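Local coordinates for protein exonuclease (Laribacter hongkongensis, PDB 3SYY) that digests double-stranded DNA with strict 5'-3' polarity as an alkaline exonuclease that binds magnesium ions, at residues 15-20 with 37-42; 19-24 with 182-187; 150-155 with 164-169; 89-94 with 142-147; 45-50 with 190-195. All coordinates share one frame; numbering follows the deposited sequence.

Interactions 1, 2 and 5 lie on the same side of the chain's centre and draw repeatedly on helices 34-49 and 174-205; interaction 3 lies opposite them. Interactions 1 and 2 share Ser19 and Arg20, their centres about 7 Å apart, with Phe187 of interaction 2 packed on Val16, Tyr39 and Met40 of interaction 1. Interaction 5 is about 11 Å from interaction 1 between centres. Interaction 4 is tied to interaction 1 by the Lys15–Asp90 salt bridge. Interaction 3, its centre about 26 Å from that of interaction 1, belongs to the five-stranded sheet that carries Glu112 and Ile113; the side chain of Phe152 is about 8 Å from a magnesium ion, that of Thr17 about 9 Å.

Interaction 1. Residues 15-20 with 37-42; sequences KVTASR and QNYMAE
Arg20 lies over one face of the Tyr39 ring and continues past it to Glu42, so one side chain delivers both the apolar and the ionic half of this contact. The tight part is at the ring. Arg20 CB sits 3.2 Å from Tyr39 CZ, and the chain, bent at both chi2 and chi3, folds back over the ring until its guanidinium covers the CD1 rim, the two planes 41° apart. On the ring's edge, Val16 CG1 approaches Tyr39 CE2 at 4.2 Å. The phenol oxygen is driven in beside strand 16-17, where the backbone N of Thr17 donates to Tyr39 OH over 3.1 Å.

The polar side, more accessible to solvent, begins at that oxygen. A water lies at the ring edge, 2.5 Å from Tyr39 OH and 2.8 Å from Thr17 OG1, linking the two hydroxyls. Glu42, only partly covered, comes up at the edge of the guanidinium. Arg20 grips it end-on: NH2 reaches Glu42 OE1 at 2.8 Å and NH1 reaches Glu42 OE2 at 3.0 Å, both nearly straight, and the carboxylate is turned only 24° from the guanidinium plane. Asp23 is a second acidic partner of the same arginine.

Two acids sharing one guanidinium would be expected to keep both ionised, while the tyrosine, held at its hydroxyl by a backbone N-H and flanked by the cation on its face, joins helix 34-49 to strand 16-17, which lies beside strand 97-99 in its sheet.

Interaction 2. Residues 19-24 with 182-187; sequences SRVADV and TEVSAF
Helix 21-25 comes up against helix 174-205 with Val24 and Val184 as the nearest pair, their CA atoms 6.8 Å apart, and no hydrogen bond passes between the two segments. Val24 carries most of the contact, and its two methyl groups do different work. CG2 stands over the centre of the Phe187 ring, 4.0 Å from the centroid and only 7° off the ring normal, a CH-pi contact made squarely on the face. CG1, placed anti to the backbone N (chi1 175°), turns instead toward the root of the same side chain, 3.8 Å from Phe187 CB, and also meets Val184 CG2 at 4.2 Å. One valine thus straddles the phenylalanine from its ring to its CB.

Val21, one turn earlier, adds a second methyl pair, its CG2 lying 4.2 Å from Val184 CG2. Val184 is therefore touched by both valines of the short helix. At the border, the backbone oxygen of Glu183 lies 4.0 Å from Val24 CG1, while the carboxylate of that glutamate is engaged by Lys27.

Arg20, just before the short helix, takes no part across the contact; its NE donates to Asp23 OD2 over 3.0 Å, meeting the anti lone pair in the guanidinium plane, while its end-on nitrogens go to Glu42. Phe97 of strand 97-99 packs on both Val21 and Val184, and Tyr39 of helix 34-49 on Val24. The result is an apolar helix-helix interface of valines and a phenylalanine, joining the long C-terminal helix to the N-terminal part of the PDDEXK-clan nuclease fold.

Interaction 3. Residues 150-155 with 164-169; sequences CDFVSY and QYFCTR
Arg169 and Asp151 face each other in a non-hydrogen-bonded pair of this antiparallel hairpin and are joined, at the end away from the turn, by a two-bond salt bridge. The arginine comes side-on: NE donates to Asp151 OD1 at 2.8 Å and NH2 to Asp151 OD2 at 3.1 Å. Both oxygens are met on their syn sides, the donors tilted out of the carboxylate plane, which is turned 37° from that of the guanidinium. A bend at chi3 of Arg169 (-80°) swings the group back over its partner strand.

The same face continues with Cys167, whose SG lies 3.7 Å from Asp151 CB and 4.0 Å from Val153 CG2. The other methyl of Val153, CG1, reaches Tyr165 CE1 at 3.8 Å. Across the sheet, Phe152 and Phe166 meet at their rims, CD1 to CE2 4.0 Å apart, each atom near the plane of the other ring, so neither stacks on the other.

What sets these neighbours in place is the backbone. Phe152 and Thr168 exchange two hydrogen bonds, as do Ser154 and Phe166, the bond from Phe152 N to Thr168 O being 2.8 Å long. Beyond them, the Tyr75 hydroxyl binds Asp151 OD2, and Trp149 makes a cation-pi contact with Arg169, so each end of the salt bridge has a further partner.

The hairpin forms one edge of a mixed five-stranded sheet: strand 149-155 runs parallel to strand 109-114, which carries the metal ligands Glu112 and Ile113. Helix 59-79 covers the Val153 and Tyr165 face, while helix 118-127 packs on both phenylalanines and helix 132-145 on Phe152.

Interaction 4. Residues 89-94 with 142-147; sequences IDHPTI and MACTGR
Cys144 SG meets the His91 ring at its edge rather than over a face, 5.1 Å from the centroid and 77° off the ring normal, in a contact that contains no hydrogen bond at all. The sulfur lies against the start of the loop that follows strand 89-90: it is 3.8 Å from His91 CB and equally near His91 CA. With SG beside the backbone N of its own residue (chi1 -66°), Cys144 turns its sulfur toward the histidine, and its CB comes to rest 3.7 Å from Ile89 O.

The rest of the contact is methyls and methylenes set against the last turn of helix 132-145. Ile89 CG2 approaches the backbone oxygen of Cys144 at 3.5 Å and Thr145 CG2 at 4.0 Å, the side chains of Ile89 and Thr145 crossing at about a right angle. Pro92 brings its CD to 3.4 Å from Cys144 O, and the same ring atom also lies near Ala143 O.

The helix ends at Thr145; Gly146, with positive phi, is the first residue beyond it, and Thr145 OG1 accepts from the N of Arg147 in an ST turn while bonding Gln141 O. On the strand side, Phe97 meets the His91 ring with nearly parallel planes.

Across this contact the oxygens of Ala143 and Cys144 are thus met by carbon atoms. Strand and helix are probably held together here mainly by dispersion and close fit rather than by directed bonds.

Interaction 5. Residues 45-50 with 190-195; sequences CQRLTG and ELEAEI
Arg47, with CG beside its backbone N (chi1 -75°) and the chain fully extended from there to NE, reaches across from helix 34-49 to lay its guanidinium on Leu191 and beside Glu192. Glu192 is likewise extended beyond CG, which brings its carboxylate to the NH1 edge of the guanidinium. The two short helical segments run at 41° to each other with their axes 10.7 Å apart, a separation that these long side chains span.

Leu191 CD2 covers one face of the guanidinium near its rim, 4.0 Å from Arg47 NE. At the edge, Arg47 NH1 donates to the anti lone pair of Glu192 OE1 across a long 3.3 Å, with the carboxylate turned 60° from the guanidinium plane. A water widens this grip: it accepts from Arg47 NH2 at 2.9 Å and donates to Glu192 OE1 at 2.6 Å. The stronger polar partner of the arginine lies elsewhere, where NE binds Gly14 O.

Nearer the backbone, Ile195 crosses the arginine's aliphatic chain at about a right angle, its CD1 3.4 Å from Arg47 CD. Its other branch, CG2, lies 4.2 Å from Leu48 CD2. Leu159 of the second subunit packs on Leu48, so the assembly interface borders this contact.

The arginine therefore works in two ways, its methylenes and one guanidinium face serving as apolar surface while its edge takes charge, carbonyl and water; the exposed, long salt bridge probably contributes less than the hydrophobic layer beneath it.

Interaction 1. Residues 15-20 with 37-42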
# COMPACT_ATOMS: atom_id res chain seq x y z
N LYS A 15 21.72 -8.69 13.08
CA LYS A 15 21.75 -10.18 13.05
C LYS A 15 20.71 -10.75 12.11
O LYS A 15 19.65 -10.17 11.93
CB LYS A 15 21.53 -10.76 14.45
CG LYS A 15 22.62 -10.44 15.45
CD LYS A 15 22.32 -11.08 16.82
CE LYS A 15 23.40 -10.78 17.79
NZ LYS A 15 22.97 -11.18 19.17
N VAL A 16 21.04 -11.88 11.49
CA VAL A 16 20.07 -12.70 10.84
C VAL A 16 19.22 -13.35 11.95
O VAL A 16 19.77 -13.90 12.90
CB VAL A 16 20.72 -13.77 9.98
CG1 VAL A 16 19.67 -14.73 9.42
CG2 VAL A 16 21.49 -13.10 8.82
N THR A 17 17.89 -13.23 11.84
CA THR A 17 17.04 -13.86 12.86
C THR A 17 16.23 -15.00 12.24
O THR A 17 16.01 -15.05 11.03
CB THR A 17 16.11 -12.86 13.55
OG1 THR A 17 15.34 -12.17 12.55
CG2 THR A 17 16.90 -11.85 14.40
N ALA A 18 15.79 -15.93 13.09
CA ALA A 18 15.03 -17.08 12.62
C ALA A 18 13.78 -16.65 11.79
O ALA A 18 13.44 -17.27 10.81
CB ALA A 18 14.56 -17.93 13.85
N SER A 19 13.14 -15.57 12.21
CA SER A 19 11.91 -15.12 11.52
C SER A 19 12.17 -14.64 10.09
O SER A 19 11.23 -14.46 9.31
CB SER A 19 11.24 -14.02 12.33
OG SER A 19 12.16 -12.97 12.55
N ARG A 20 13.45 -14.47 9.73
CA ARG A 20 13.77 -13.96 8.40
C ARG A 20 14.55 -14.95 7.59
O ARG A 20 14.97 -14.67 6.45
CB ARG A 20 14.58 -12.64 8.51
CG ARG A 20 13.86 -11.52 9.29
CD ARG A 20 12.55 -11.08 8.58
NE ARG A 20 12.75 -10.46 7.26
CZ ARG A 20 13.18 -9.20 7.04
NH1 ARG A 20 13.44 -8.36 8.03
NH2 ARG A 20 13.32 -8.78 5.78
N GLN A 37 18.14 -10.12 -1.21
CA GLN A 37 18.84 -8.83 -1.35
C GLN A 37 18.26 -7.71 -0.52
O GLN A 37 19.01 -6.89 0.03
CB GLN A 37 18.99 -8.47 -2.85
CG GLN A 37 19.85 -9.59 -3.57
CD GLN A 37 21.08 -10.15 -2.69
OE1 GLN A 37 21.98 -9.36 -2.26
NE2 GLN A 37 21.11 -11.52 -2.44
N ASN A 38 16.93 -7.63 -0.41
CA ASN A 38 16.32 -6.59 0.44
C ASN A 38 16.65 -6.77 1.92
O ASN A 38 16.90 -5.80 2.62
CB ASN A 38 14.78 -6.53 0.26
CG ASN A 38 14.38 -6.08 -1.13
OD1 ASN A 38 15.13 -5.35 -1.78
ND2 ASN A 38 13.21 -6.52 -1.61
N TYR A 39 16.66 -8.01 2.39
CA TYR A 39 17.06 -8.26 3.79
C TYR A 39 18.54 -7.92 3.98
O TYR A 39 18.91 -7.34 4.96
CB TYR A 39 16.83 -9.75 4.13
CG TYR A 39 16.98 -10.10 5.59
CD1 TYR A 39 16.59 -9.22 6.59
CD2 TYR A 39 17.51 -11.34 5.97
CE1 TYR A 39 16.72 -9.56 7.94
CE2 TYR A 39 17.63 -11.68 7.31
CZ TYR A 39 17.25 -10.82 8.27
OH TYR A 39 17.39 -11.17 9.59
N MET A 40 19.37 -8.33 3.03
CA MET A 40 20.82 -8.01 3.09
C MET A 40 21.02 -6.49 3.26
O MET A 40 21.73 -6.04 4.16
CB MET A 40 21.46 -8.59 1.85
CG MET A 40 22.75 -7.96 1.45
SD MET A 40 24.07 -8.93 2.05
CE MET A 40 23.82 -10.49 1.21
N ALA A 41 20.29 -5.69 2.45
CA ALA A 41 20.35 -4.23 2.53
C ALA A 41 19.90 -3.76 3.90
O ALA A 41 20.51 -2.87 4.51
CB ALA A 41 19.50 -3.59 1.38
N GLU A 42 18.84 -4.37 4.44
CA GLU A 42 18.38 -3.99 5.76
C GLU A 42 19.47 -4.21 6.82
O GLU A 42 19.66 -3.37 7.72
CB GLU A 42 17.19 -4.88 6.20
CG GLU A 42 15.81 -4.39 5.94
CD GLU A 42 14.79 -5.47 6.36
OE1 GLU A 42 14.23 -6.12 5.46
OE2 GLU A 42 14.65 -5.68 7.57
O HOH W 1 16.29 -9.81 11.43

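Interaction 2. Residues 19-24 with 182-187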
# COMPACT_ATOMS: atom_id res chain seq x y z
N SER A 19 13.14 -15.57 12.21
CA SER A 19 11.91 -15.12 11.52
C SER A 19 12.17 -14.64 10.09
O SER A 19 11.23 -14.46 9.31
CB SER A 19 11.24 -14.02 12.33
OG SER A 19 12.16 -12.97 12.55
N ARG A 20 13.45 -14.47 9.73
CA ARG A 20 13.77 -13.96 8.40
C ARG A 20 14.55 -14.95 7.59
O ARG A 20 14.97 -14.67 6.45
CB ARG A 20 14.58 -12.64 8.51
CG ARG A 20 13.86 -11.52 9.29
CD ARG A 20 12.55 -11.08 8.58
NE ARG A 20 12.75 -10.46 7.26
CZ ARG A 20 13.18 -9.20 7.04
NH1 ARG A 20 13.44 -8.36 8.03
NH2 ARG A 20 13.32 -8.78 5.78
N VAL A 21 14.75 -16.15 8.14
CA VAL A 21 15.54 -17.14 7.41
C VAL A 21 14.93 -17.46 6.06
O VAL A 21 15.65 -17.68 5.07
CB VAL A 21 15.82 -18.41 8.25
CG1 VAL A 21 16.31 -19.52 7.37
CG2 VAL A 21 16.86 -18.10 9.27
N ALA A 22 13.59 -17.49 5.98
CA ALA A 22 12.98 -17.76 4.69
C ALA A 22 13.38 -16.71 3.61
O ALA A 22 13.55 -17.04 2.44
CB ALA A 22 11.44 -17.83 4.81
N ASP A 23 13.54 -15.46 4.01
CA ASP A 23 14.00 -14.42 3.07
C ASP A 23 15.45 -14.67 2.61
O ASP A 23 15.79 -14.43 1.44
CB ASP A 23 13.87 -13.06 3.72
CG ASP A 23 12.41 -12.64 3.82
OD1 ASP A 23 11.60 -13.19 3.06
OD2 ASP A 23 12.10 -11.79 4.66
N VAL A 24 16.28 -15.14 3.54
CA VAL A 24 17.63 -15.54 3.20
C VAL A 24 17.64 -16.62 2.11
O VAL A 24 18.33 -16.46 1.11
CB VAL A 24 18.41 -15.98 4.42
CG1 VAL A 24 19.81 -16.53 4.05
CG2 VAL A 24 18.58 -14.80 5.39
N THR A 182 24.27 -23.51 6.20
CA THR A 182 25.12 -23.25 5.04
C THR A 182 24.74 -21.93 4.38
O THR A 182 25.61 -21.06 4.17
CB THR A 182 25.02 -24.36 4.05
OG1 THR A 182 25.55 -25.54 4.67
CG2 THR A 182 25.83 -24.05 2.76
N GLU A 183 23.45 -21.80 4.06
CA GLU A 183 22.91 -20.56 3.45
C GLU A 183 23.10 -19.35 4.28
O GLU A 183 23.43 -18.28 3.74
CB GLU A 183 21.43 -20.68 3.17
CG GLU A 183 21.14 -21.75 2.19
CD GLU A 183 20.70 -21.24 0.86
OE1 GLU A 183 20.89 -20.03 0.57
OE2 GLU A 183 20.16 -22.05 0.08
N VAL A 184 22.86 -19.47 5.58
CA VAL A 184 22.97 -18.32 6.45
C VAL A 184 24.45 -17.90 6.63
O VAL A 184 24.77 -16.70 6.65
CB VAL A 184 22.27 -18.58 7.81
CG1 VAL A 184 22.69 -17.57 8.84
CG2 VAL A 184 20.73 -18.60 7.60
N SER A 185 25.33 -18.89 6.74
CA SER A 185 26.78 -18.62 6.69
C SER A 185 27.21 -17.86 5.43
O SER A 185 27.95 -16.90 5.54
CB SER A 185 27.57 -19.94 6.86
OG SER A 185 27.56 -20.28 8.24
N ALA A 186 26.76 -18.30 4.26
CA ALA A 186 27.11 -17.64 3.00
C ALA A 186 26.57 -16.21 2.96
O ALA A 186 27.26 -15.27 2.53
CB ALA A 186 26.56 -18.42 1.86
N PHE A 187 25.31 -16.05 3.41
CA PHE A 187 24.70 -14.74 3.49
C PHE A 187 25.42 -13.82 4.46
O PHE A 187 25.63 -12.63 4.16
CB PHE A 187 23.21 -14.91 3.86
CG PHE A 187 22.44 -13.64 4.06
CD1 PHE A 187 21.55 -13.20 3.06
CD2 PHE A 187 22.53 -12.95 5.24
CE1 PHE A 187 20.78 -12.09 3.25
CE2 PHE A 187 21.76 -11.80 5.45
CZ PHE A 187 20.87 -11.38 4.40

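Interaction 3. Residues 150-155 with 164-169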
# COMPACT_ATOMS: atom_id res chain seq x y z
N CYS A 150 9.37 -28.40 18.14
CA CYS A 150 8.72 -27.11 18.42
C CYS A 150 7.25 -27.34 18.10
O CYS A 150 6.91 -27.87 17.06
CB CYS A 150 9.25 -26.03 17.49
SG CYS A 150 8.47 -24.40 17.81
N ASP A 151 6.41 -26.98 19.05
CA ASP A 151 4.96 -27.06 18.85
C ASP A 151 4.55 -25.72 18.20
O ASP A 151 4.78 -24.66 18.74
CB ASP A 151 4.28 -27.18 20.21
CG ASP A 151 4.11 -28.67 20.65
OD1 ASP A 151 4.22 -29.56 19.78
OD2 ASP A 151 3.92 -28.91 21.86
N PHE A 152 3.97 -25.81 17.03
CA PHE A 152 3.51 -24.63 16.33
C PHE A 152 2.06 -24.40 16.74
O PHE A 152 1.24 -25.30 16.59
CB PHE A 152 3.55 -24.94 14.85
CG PHE A 152 2.96 -23.84 14.00
CD1 PHE A 152 1.63 -23.91 13.58
CD2 PHE A 152 3.74 -22.75 13.63
CE1 PHE A 152 1.07 -22.89 12.76
CE2 PHE A 152 3.20 -21.73 12.79
CZ PHE A 152 1.84 -21.78 12.39
N VAL A 153 1.76 -23.26 17.34
CA VAL A 153 0.39 -22.96 17.79
C VAL A 153 -0.13 -21.83 16.91
O VAL A 153 0.59 -20.83 16.73
CB VAL A 153 0.42 -22.47 19.25
CG1 VAL A 153 -1.00 -21.97 19.72
CG2 VAL A 153 0.92 -23.64 20.19
N SER A 154 -1.33 -22.00 16.35
CA SER A 154 -2.09 -20.86 15.78
C SER A 154 -3.35 -20.63 16.66
O SER A 154 -4.00 -21.61 17.09
CB SER A 154 -2.43 -21.16 14.32
OG SER A 154 -3.14 -20.11 13.68
N TYR A 155 -3.65 -19.37 16.99
CA TYR A 155 -4.75 -19.07 17.90
C TYR A 155 -5.57 -17.87 17.43
O TYR A 155 -5.00 -16.79 17.12
CB TYR A 155 -4.20 -18.75 19.27
CG TYR A 155 -5.20 -18.43 20.32
CD1 TYR A 155 -6.00 -19.44 20.89
CD2 TYR A 155 -5.32 -17.14 20.83
CE1 TYR A 155 -6.93 -19.12 21.89
CE2 TYR A 155 -6.23 -16.82 21.82
CZ TYR A 155 -7.02 -17.82 22.35
OH TYR A 155 -7.91 -17.46 23.31
N GLN A 164 -10.72 -22.23 17.86
CA GLN A 164 -9.83 -21.16 18.29
C GLN A 164 -8.37 -21.61 18.33
O GLN A 164 -7.46 -20.78 18.10
CB GLN A 164 -10.23 -20.65 19.65
CG GLN A 164 -11.58 -19.90 19.65
CD GLN A 164 -12.06 -19.51 21.03
OE1 GLN A 164 -13.03 -18.74 21.18
NE2 GLN A 164 -11.43 -20.05 22.06
N TYR A 165 -8.15 -22.90 18.61
CA TYR A 165 -6.81 -23.40 18.98
C TYR A 165 -6.32 -24.49 18.08
O TYR A 165 -7.05 -25.46 17.83
CB TYR A 165 -6.82 -23.86 20.43
CG TYR A 165 -5.53 -24.51 20.86
CD1 TYR A 165 -4.44 -23.75 21.27
CD2 TYR A 165 -5.42 -25.90 20.87
CE1 TYR A 165 -3.24 -24.37 21.70
CE2 TYR A 165 -4.27 -26.54 21.29
CZ TYR A 165 -3.19 -25.78 21.71
OH TYR A 165 -2.07 -26.49 22.10
N PHE A 166 -5.11 -24.30 17.51
CA PHE A 166 -4.50 -25.30 16.64
C PHE A 166 -3.06 -25.49 17.07
O PHE A 166 -2.36 -24.50 17.37
CB PHE A 166 -4.53 -24.87 15.16
CG PHE A 166 -3.69 -25.74 14.26
CD1 PHE A 166 -4.24 -26.84 13.66
CD2 PHE A 166 -2.33 -25.47 14.06
CE1 PHE A 166 -3.49 -27.66 12.86
CE2 PHE A 166 -1.56 -26.27 13.27
CZ PHE A 166 -2.14 -27.36 12.63
N CYS A 167 -2.63 -26.74 17.13
CA CYS A 167 -1.24 -27.00 17.51
C CYS A 167 -0.77 -28.24 16.78
O CYS A 167 -1.54 -29.25 16.66
CB CYS A 167 -1.07 -27.09 19.01
SG CYS A 167 0.61 -27.58 19.56
N THR A 168 0.46 -28.18 16.25
CA THR A 168 1.06 -29.38 15.60
C THR A 168 2.57 -29.37 15.90
O THR A 168 3.17 -28.29 16.02
CB THR A 168 0.77 -29.44 14.10
OG1 THR A 168 1.09 -30.74 13.57
CG2 THR A 168 1.57 -28.35 13.28
N ARG A 169 3.17 -30.56 16.04
CA ARG A 169 4.56 -30.66 16.46
C ARG A 169 5.47 -30.80 15.29
O ARG A 169 5.23 -31.63 14.40
CB ARG A 169 4.81 -31.87 17.36
CG ARG A 169 6.18 -31.74 18.10
CD ARG A 169 6.19 -32.58 19.35
NE ARG A 169 5.49 -31.91 20.46
CZ ARG A 169 5.51 -32.37 21.70
NH1 ARG A 169 6.19 -33.47 21.97
NH2 ARG A 169 4.87 -31.75 22.66

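Interaction 4. Residues 89-94 with 142-147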
# COMPACT_ATOMS: atom_id res chain seq x y z
N ILE A 89 18.32 -16.11 21.55
CA ILE A 89 19.34 -17.12 21.78
C ILE A 89 20.26 -17.12 20.58
O ILE A 89 19.83 -17.41 19.46
CB ILE A 89 18.70 -18.54 21.88
CG1 ILE A 89 17.58 -18.56 22.95
CG2 ILE A 89 19.76 -19.64 22.14
CD1 ILE A 89 18.09 -18.28 24.31
N ASP A 90 21.54 -16.84 20.80
CA ASP A 90 22.51 -16.87 19.70
C ASP A 90 22.80 -18.29 19.20
O ASP A 90 22.76 -19.27 19.97
CB ASP A 90 23.76 -16.08 20.11
CG ASP A 90 23.46 -14.59 20.30
OD1 ASP A 90 22.86 -13.95 19.40
OD2 ASP A 90 23.78 -14.06 21.36
N HIS A 91 23.06 -18.44 17.92
CA HIS A 91 23.42 -19.73 17.39
C HIS A 91 24.71 -20.14 18.12
O HIS A 91 25.54 -19.28 18.43
CB HIS A 91 23.62 -19.66 15.89
CG HIS A 91 23.97 -20.97 15.26
ND1 HIS A 91 23.04 -21.78 14.62
CD2 HIS A 91 25.15 -21.63 15.18
CE1 HIS A 91 23.64 -22.86 14.16
NE2 HIS A 91 24.93 -22.78 14.47
N PRO A 92 24.82 -21.43 18.49
CA PRO A 92 26.02 -21.80 19.29
C PRO A 92 27.39 -21.48 18.61
O PRO A 92 28.32 -21.14 19.32
CB PRO A 92 25.83 -23.32 19.54
CG PRO A 92 24.78 -23.78 18.55
CD PRO A 92 23.88 -22.55 18.33
N THR A 93 27.47 -21.54 17.28
CA THR A 93 28.73 -21.34 16.54
C THR A 93 28.75 -20.29 15.37
O THR A 93 29.84 -19.87 14.90
CB THR A 93 29.23 -22.67 15.99
OG1 THR A 93 28.32 -23.13 15.00
CG2 THR A 93 29.36 -23.71 17.14
N ILE A 94 27.58 -19.90 14.88
CA ILE A 94 27.54 -18.92 13.78
C ILE A 94 27.30 -17.53 14.35
O ILE A 94 26.21 -17.20 14.86
CB ILE A 94 26.50 -19.27 12.72
CG1 ILE A 94 26.74 -20.67 12.18
CG2 ILE A 94 26.48 -18.16 11.60
CD1 ILE A 94 25.67 -21.20 11.19
N MET A 142 15.35 -24.36 16.61
CA MET A 142 15.95 -25.64 17.06
C MET A 142 17.49 -25.66 16.88
O MET A 142 18.22 -26.04 17.81
CB MET A 142 15.27 -26.81 16.35
CG MET A 142 13.90 -27.05 16.99
SD MET A 142 13.01 -28.48 16.37
CE MET A 142 12.09 -27.88 14.97
N ALA A 143 17.95 -25.16 15.73
CA ALA A 143 19.39 -24.95 15.47
C ALA A 143 20.06 -24.12 16.53
O ALA A 143 21.12 -24.52 17.07
CB ALA A 143 19.60 -24.33 14.13
N CYS A 144 19.45 -22.98 16.87
CA CYS A 144 20.04 -22.10 17.87
C CYS A 144 20.02 -22.61 19.30
O CYS A 144 20.93 -22.29 20.09
CB CYS A 144 19.43 -20.72 17.83
SG CYS A 144 19.80 -19.84 16.28
N THR A 145 18.99 -23.38 19.66
CA THR A 145 18.82 -23.75 21.05
C THR A 145 19.26 -25.16 21.34
O THR A 145 19.33 -25.53 22.50
CB THR A 145 17.32 -23.73 21.49
OG1 THR A 145 16.55 -24.48 20.53
CG2 THR A 145 16.80 -22.28 21.65
N GLY A 146 19.46 -25.97 20.30
CA GLY A 146 19.74 -27.39 20.51
C GLY A 146 18.49 -28.22 20.83
O GLY A 146 18.60 -29.42 21.18
N ARG A 147 17.30 -27.63 20.70
CA ARG A 147 16.08 -28.39 21.03
C ARG A 147 15.65 -29.36 19.97
O ARG A 147 16.14 -29.32 18.82
CB ARG A 147 14.94 -27.47 21.43
CG ARG A 147 15.31 -26.61 22.59
CD ARG A 147 14.70 -27.14 23.86
NE ARG A 147 15.21 -26.43 25.02
CZ ARG A 147 14.53 -26.30 26.16
NH1 ARG A 147 13.29 -26.77 26.24
NH2 ARG A 147 15.06 -25.67 27.19

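Interaction 5. Residues 45-50 with 190-195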
# COMPACT_ATOMS: atom_id res chain seq x y z
N CYS A 45 22.48 -1.69 6.48
CA CYS A 45 22.16 -0.39 7.05
C CYS A 45 22.11 -0.43 8.59
O CYS A 45 22.50 0.52 9.25
CB CYS A 45 20.87 0.21 6.43
SG CYS A 45 21.01 0.35 4.62
N GLN A 46 21.58 -1.51 9.18
CA GLN A 46 21.59 -1.62 10.64
C GLN A 46 23.02 -1.61 11.20
O GLN A 46 23.29 -0.92 12.15
CB GLN A 46 20.88 -2.91 11.10
CG GLN A 46 19.35 -2.82 10.95
CD GLN A 46 18.60 -4.09 11.42
OE1 GLN A 46 19.15 -4.93 12.11
NE2 GLN A 46 17.37 -4.23 10.97
N ARG A 47 23.91 -2.38 10.60
CA ARG A 47 25.28 -2.48 11.10
C ARG A 47 26.03 -1.16 10.91
O ARG A 47 26.73 -0.73 11.80
CB ARG A 47 26.00 -3.63 10.42
CG ARG A 47 25.53 -4.96 10.98
CD ARG A 47 26.37 -6.09 10.41
NE ARG A 47 25.86 -7.42 10.78
CZ ARG A 47 26.62 -8.50 10.91
NH1 ARG A 47 27.94 -8.44 10.71
NH2 ARG A 47 26.04 -9.67 11.22
N LEU A 48 25.83 -0.51 9.77
CA LEU A 48 26.51 0.78 9.49
C LEU A 48 25.99 1.93 10.31
O LEU A 48 26.80 2.73 10.85
CB LEU A 48 26.41 1.11 7.99
CG LEU A 48 27.33 0.30 7.10
CD1 LEU A 48 26.98 0.59 5.61
CD2 LEU A 48 28.85 0.60 7.45
N THR A 49 24.66 2.03 10.43
CA THR A 49 24.05 3.17 11.15
C THR A 49 23.89 2.94 12.65
O THR A 49 23.74 3.90 13.45
CB THR A 49 22.64 3.48 10.62
OG1 THR A 49 21.77 2.35 10.90
CG2 THR A 49 22.68 3.74 9.14
N GLY A 50 23.94 1.67 13.06
CA GLY A 50 23.73 1.37 14.47
C GLY A 50 22.29 1.49 14.95
O GLY A 50 22.06 1.44 16.13
N GLU A 190 28.73 -12.53 2.87
CA GLU A 190 28.48 -11.47 1.90
C GLU A 190 28.16 -10.18 2.57
O GLU A 190 28.70 -9.13 2.17
CB GLU A 190 27.37 -11.80 0.92
CG GLU A 190 27.68 -12.97 0.01
CD GLU A 190 26.39 -13.48 -0.66
OE1 GLU A 190 26.23 -14.70 -0.82
OE2 GLU A 190 25.52 -12.65 -0.98
N LEU A 191 27.31 -10.24 3.59
CA LEU A 191 27.01 -9.09 4.44
C LEU A 191 28.25 -8.44 5.07
O LEU A 191 28.45 -7.21 4.98
CB LEU A 191 25.97 -9.50 5.51
CG LEU A 191 25.67 -8.59 6.68
CD1 LEU A 191 25.11 -7.32 6.13
CD2 LEU A 191 24.55 -9.27 7.53
N GLU A 192 29.08 -9.24 5.72
CA GLU A 192 30.27 -8.70 6.35
C GLU A 192 31.31 -8.14 5.35
O GLU A 192 31.91 -7.06 5.59
CB GLU A 192 30.86 -9.75 7.25
CG GLU A 192 30.06 -9.80 8.51
CD GLU A 192 30.33 -11.04 9.30
OE1 GLU A 192 29.91 -11.04 10.47
OE2 GLU A 192 30.95 -11.99 8.77
N ALA A 193 31.47 -8.82 4.22
CA ALA A 193 32.33 -8.34 3.15
C ALA A 193 31.81 -7.04 2.57
O ALA A 193 32.59 -6.13 2.26
CB ALA A 193 32.43 -9.37 2.04
N GLU A 194 30.49 -6.94 2.40
CA GLU A 194 29.96 -5.72 1.85
C GLU A 194 30.24 -4.52 2.74
O GLU A 194 30.60 -3.45 2.25
CB GLU A 194 28.52 -5.87 1.43
CG GLU A 194 27.96 -4.61 0.92
CD GLU A 194 27.37 -4.75 -0.48
OE1 GLU A 194 27.18 -5.88 -0.99
OE2 GLU A 194 27.10 -3.70 -1.06
N ILE A 195 30.07 -4.71 4.04
CA ILE A 195 30.34 -3.71 5.03
C ILE A 195 31.85 -3.34 5.03
O ILE A 195 32.19 -2.17 5.06
CB ILE A 195 29.93 -4.19 6.38
CG1 ILE A 195 28.37 -4.18 6.44
CG2 ILE A 195 30.46 -3.26 7.47
CD1 ILE A 195 27.83 -4.95 7.57
O HOH W 2 27.92 -11.69 11.95